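Local coordinates for protein putative esterase (Uncultured bacterium, PDB 7C4D) that probably hydrolyses carboxylic esters, as a serine hydrolase of the alpha/beta hydrolase fold from a marine bacterium, at residues Ala217-Ile228 / Asp242-His253. Sequence-based numbering, arbitrary orientation.
With ACT (acetate ion), chain D.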
# COMPACT_ATOMS: atom_id res chain seq x y z
N ALA A 217 -12.76 -6.73 10.18
CA ALA A 217 -12.00 -6.40 9.00
C ALA A 217 -12.94 -6.22 7.81
O ALA A 217 -13.94 -6.92 7.68
CB ALA A 217 -11.01 -7.51 8.72
N LEU A 218 -12.54 -5.34 6.89
CA LEU A 218 -13.25 -5.12 5.63
C LEU A 218 -12.27 -5.32 4.46
O LEU A 218 -11.21 -4.71 4.44
CB LEU A 218 -13.84 -3.70 5.63
CG LEU A 218 -14.42 -3.20 4.28
CD1 LEU A 218 -15.57 -4.09 3.83
CD2 LEU A 218 -14.90 -1.74 4.39
N PHE A 219 -12.60 -6.25 3.55
CA PHE A 219 -11.86 -6.44 2.31
C PHE A 219 -12.64 -5.75 1.19
O PHE A 219 -13.80 -6.09 0.91
CB PHE A 219 -11.59 -7.93 2.06
CG PHE A 219 -10.58 -8.53 3.01
CD1 PHE A 219 -10.89 -8.75 4.35
CD2 PHE A 219 -9.29 -8.82 2.58
CE1 PHE A 219 -9.95 -9.28 5.24
CE2 PHE A 219 -8.33 -9.31 3.47
CZ PHE A 219 -8.67 -9.55 4.80
N LEU A 220 -12.01 -4.74 0.58
CA LEU A 220 -12.59 -4.06 -0.56
C LEU A 220 -11.90 -4.56 -1.83
O LEU A 220 -10.71 -4.35 -2.02
CB LEU A 220 -12.44 -2.56 -0.40
CG LEU A 220 -13.36 -1.86 0.61
CD1 LEU A 220 -12.83 -0.46 0.84
CD2 LEU A 220 -14.78 -1.77 0.06
N LYS A 221 -12.68 -5.20 -2.70
CA LYS A 221 -12.24 -5.79 -3.95
C LYS A 221 -12.61 -4.86 -5.11
O LYS A 221 -13.71 -4.34 -5.15
CB LYS A 221 -13.04 -7.07 -4.17
CG LYS A 221 -12.53 -7.92 -5.31
CD LYS A 221 -13.52 -8.90 -5.87
CE LYS A 221 -13.21 -9.24 -7.31
NZ LYS A 221 -14.35 -9.97 -7.91
N GLY A 222 -11.67 -4.61 -6.02
CA GLY A 222 -12.03 -3.97 -7.29
C GLY A 222 -12.70 -4.98 -8.22
O GLY A 222 -12.23 -6.12 -8.36
N GLU A 223 -13.83 -4.60 -8.81
CA GLU A 223 -14.59 -5.49 -9.71
C GLU A 223 -13.71 -6.01 -10.85
O GLU A 223 -13.75 -7.19 -11.15
CB GLU A 223 -15.81 -4.76 -10.30
CG GLU A 223 -16.76 -5.65 -11.09
CD GLU A 223 -17.63 -4.96 -12.13
OE1 GLU A 223 -17.92 -3.75 -11.99
OE2 GLU A 223 -18.02 -5.63 -13.10
N LEU A 224 -12.92 -5.11 -11.47
CA LEU A 224 -12.11 -5.41 -12.64
C LEU A 224 -10.69 -5.85 -12.26
O LEU A 224 -9.80 -5.85 -13.09
CB LEU A 224 -12.04 -4.17 -13.53
CG LEU A 224 -13.33 -3.37 -13.67
CD1 LEU A 224 -13.05 -1.97 -14.18
CD2 LEU A 224 -14.36 -4.08 -14.55
N SER A 225 -10.48 -6.23 -11.00
CA SER A 225 -9.21 -6.76 -10.55
C SER A 225 -9.38 -8.19 -10.06
O SER A 225 -10.47 -8.59 -9.62
CB SER A 225 -8.61 -5.87 -9.50
OG SER A 225 -7.70 -6.58 -8.68
N ASP A 226 -8.28 -8.95 -10.11
CA ASP A 226 -8.28 -10.35 -9.74
C ASP A 226 -7.29 -10.61 -8.62
O ASP A 226 -6.88 -11.75 -8.45
CB ASP A 226 -7.97 -11.25 -10.94
CG ASP A 226 -9.16 -11.38 -11.88
OD1 ASP A 226 -10.30 -11.52 -11.37
OD2 ASP A 226 -8.95 -11.35 -13.10
N TYR A 227 -6.97 -9.58 -7.82
CA TYR A 227 -6.14 -9.79 -6.64
C TYR A 227 -6.90 -10.59 -5.59
O TYR A 227 -6.27 -11.37 -4.87
CB TYR A 227 -5.61 -8.48 -6.05
CG TYR A 227 -4.48 -7.87 -6.86
CD1 TYR A 227 -4.69 -7.47 -8.17
CD2 TYR A 227 -3.24 -7.65 -6.29
CE1 TYR A 227 -3.67 -6.90 -8.91
CE2 TYR A 227 -2.20 -7.10 -7.02
CZ TYR A 227 -2.42 -6.74 -8.34
OH TYR A 227 -1.42 -6.17 -9.05
N ILE A 228 -8.23 -10.38 -5.50
CA ILE A 228 -9.09 -11.18 -4.64
C ILE A 228 -10.09 -11.96 -5.52
O ILE A 228 -10.81 -11.37 -6.32
CB ILE A 228 -9.81 -10.33 -3.56
CG1 ILE A 228 -8.85 -9.52 -2.68
CG2 ILE A 228 -10.74 -11.20 -2.71
CD1 ILE A 228 -9.54 -8.63 -1.62
N ASP A 242 -15.18 -12.96 10.93
CA ASP A 242 -16.29 -12.05 10.74
C ASP A 242 -15.96 -10.97 9.69
O ASP A 242 -16.63 -9.94 9.64
CB ASP A 242 -16.72 -11.50 12.11
CG ASP A 242 -15.63 -10.70 12.81
OD1 ASP A 242 -14.45 -11.05 12.65
OD2 ASP A 242 -15.97 -9.73 13.52
N ALA A 243 -14.97 -11.21 8.82
CA ALA A 243 -14.57 -10.27 7.80
C ALA A 243 -15.73 -9.96 6.85
O ALA A 243 -16.52 -10.84 6.53
CB ALA A 243 -13.40 -10.82 7.02
N LYS A 244 -15.77 -8.74 6.32
CA LYS A 244 -16.75 -8.48 5.27
C LYS A 244 -15.99 -8.22 3.98
O LYS A 244 -14.90 -7.67 4.04
CB LYS A 244 -17.64 -7.31 5.68
CG LYS A 244 -18.65 -7.62 6.79
CD LYS A 244 -18.98 -6.42 7.64
CE LYS A 244 -20.29 -6.53 8.39
NZ LYS A 244 -21.44 -6.28 7.48
N LEU A 245 -16.55 -8.69 2.86
CA LEU A 245 -16.03 -8.51 1.51
C LEU A 245 -16.99 -7.65 0.70
O LEU A 245 -18.17 -7.95 0.63
CB LEU A 245 -15.91 -9.87 0.84
CG LEU A 245 -14.56 -10.56 0.97
CD1 LEU A 245 -14.45 -11.23 2.32
CD2 LEU A 245 -14.36 -11.57 -0.14
N VAL A 246 -16.47 -6.59 0.07
CA VAL A 246 -17.31 -5.68 -0.67
C VAL A 246 -16.60 -5.38 -1.98
O VAL A 246 -15.43 -5.02 -1.98
CB VAL A 246 -17.59 -4.40 0.17
CG1 VAL A 246 -18.04 -3.23 -0.68
CG2 VAL A 246 -18.56 -4.64 1.32
N THR A 247 -17.34 -5.54 -3.09
CA THR A 247 -16.84 -5.25 -4.43
C THR A 247 -17.27 -3.85 -4.86
O THR A 247 -18.47 -3.56 -4.90
CB THR A 247 -17.30 -6.34 -5.40
OG1 THR A 247 -16.70 -7.56 -4.96
CG2 THR A 247 -16.94 -6.07 -6.84
N ILE A 248 -16.29 -2.97 -5.14
CA ILE A 248 -16.58 -1.65 -5.70
C ILE A 248 -16.74 -1.82 -7.21
O ILE A 248 -15.75 -2.17 -7.87
CB ILE A 248 -15.43 -0.67 -5.39
CG1 ILE A 248 -15.23 -0.47 -3.89
CG2 ILE A 248 -15.61 0.64 -6.15
CD1 ILE A 248 -14.16 0.54 -3.54
N PRO A 249 -17.95 -1.59 -7.79
CA PRO A 249 -18.17 -1.70 -9.24
C PRO A 249 -17.28 -0.82 -10.11
O PRO A 249 -17.03 0.34 -9.79
CB PRO A 249 -19.60 -1.19 -9.47
CG PRO A 249 -19.95 -0.48 -8.18
CD PRO A 249 -19.17 -1.18 -7.08
N GLY A 250 -16.76 -1.39 -11.20
CA GLY A 250 -16.07 -0.63 -12.22
C GLY A 250 -14.70 -0.11 -11.77
O GLY A 250 -14.20 0.84 -12.35
N ALA A 251 -14.10 -0.76 -10.76
CA ALA A 251 -12.76 -0.36 -10.36
C ALA A 251 -11.81 -1.55 -10.42
O ALA A 251 -12.22 -2.69 -10.24
CB ALA A 251 -12.79 0.30 -9.02
N GLY A 252 -10.54 -1.24 -10.75
CA GLY A 252 -9.47 -2.22 -10.84
C GLY A 252 -8.70 -2.32 -9.52
O GLY A 252 -9.29 -2.28 -8.43
N HIS A 253 -7.38 -2.36 -9.63
CA HIS A 253 -6.52 -2.55 -8.48
C HIS A 253 -6.33 -1.25 -7.69
O HIS A 253 -6.13 -1.30 -6.48
CB HIS A 253 -5.25 -3.28 -8.91
CG HIS A 253 -4.32 -3.53 -7.77
ND1 HIS A 253 -4.62 -4.39 -6.73
CD2 HIS A 253 -3.10 -3.01 -7.48
CE1 HIS A 253 -3.63 -4.41 -5.86
NE2 HIS A 253 -2.68 -3.58 -6.30
C ACT D . 1.39 -3.65 -4.60
O ACT D . 0.70 -3.25 -5.57
OXT ACT D . 1.45 -3.03 -3.52
CH3 ACT D . 2.19 -4.97 -4.70
O HOH W 1 -15.83 -7.30 9.66
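The rings of Y227 and H253 lie face to face, centroids 3.6 Å apart and planes 17° from parallel, with H253 ND1 over the centre of the phenol ring and Y227 CZ over the centre of the imidazole. At the imidazole edge are S225 OG and an acetate oxygen, the latter weakly bonded to NE2. CG of H253 stands anti to its own backbone N (chi1 -179°), which swings the ring across Y227. ND1 bonds to D120, and S96, H253 and D120 probably form the Ser-His-Asp triad of the esterase. S225 OG also bonds to D120 and accepts the backbone N-H of Y227 in an ST turn. Exchanging Y227 for an alanine would probably uncover one face of the imidazole and leave H253 freer to tilt.

Away from the rings, strands 217-222 and 244-248 run parallel. F219 N donates to K244 O at 2.7 Å, almost straight at 172°, and K221 N to V246 O at 2.8 Å. Beyond the strands, E223 reaches over with an extended side chain, and its OE1 takes the N-H of G250 at 2.7 Å on its anti side, somewhat out of the carboxylate plane, tying together the two turns. On one face L220 CD2 packs on V246 CG1 at 3.6 Å; on the other F219 CB meets L245 CG.

Strand 217-222 is bonded on its far side to strand 113-119, while 244-248 is one of the sheet's two edge strands. Helix 232-239 makes the beta-alpha-beta crossover and packs on F219 and L245, and helix 260-270 packs on L218, L220 and I248.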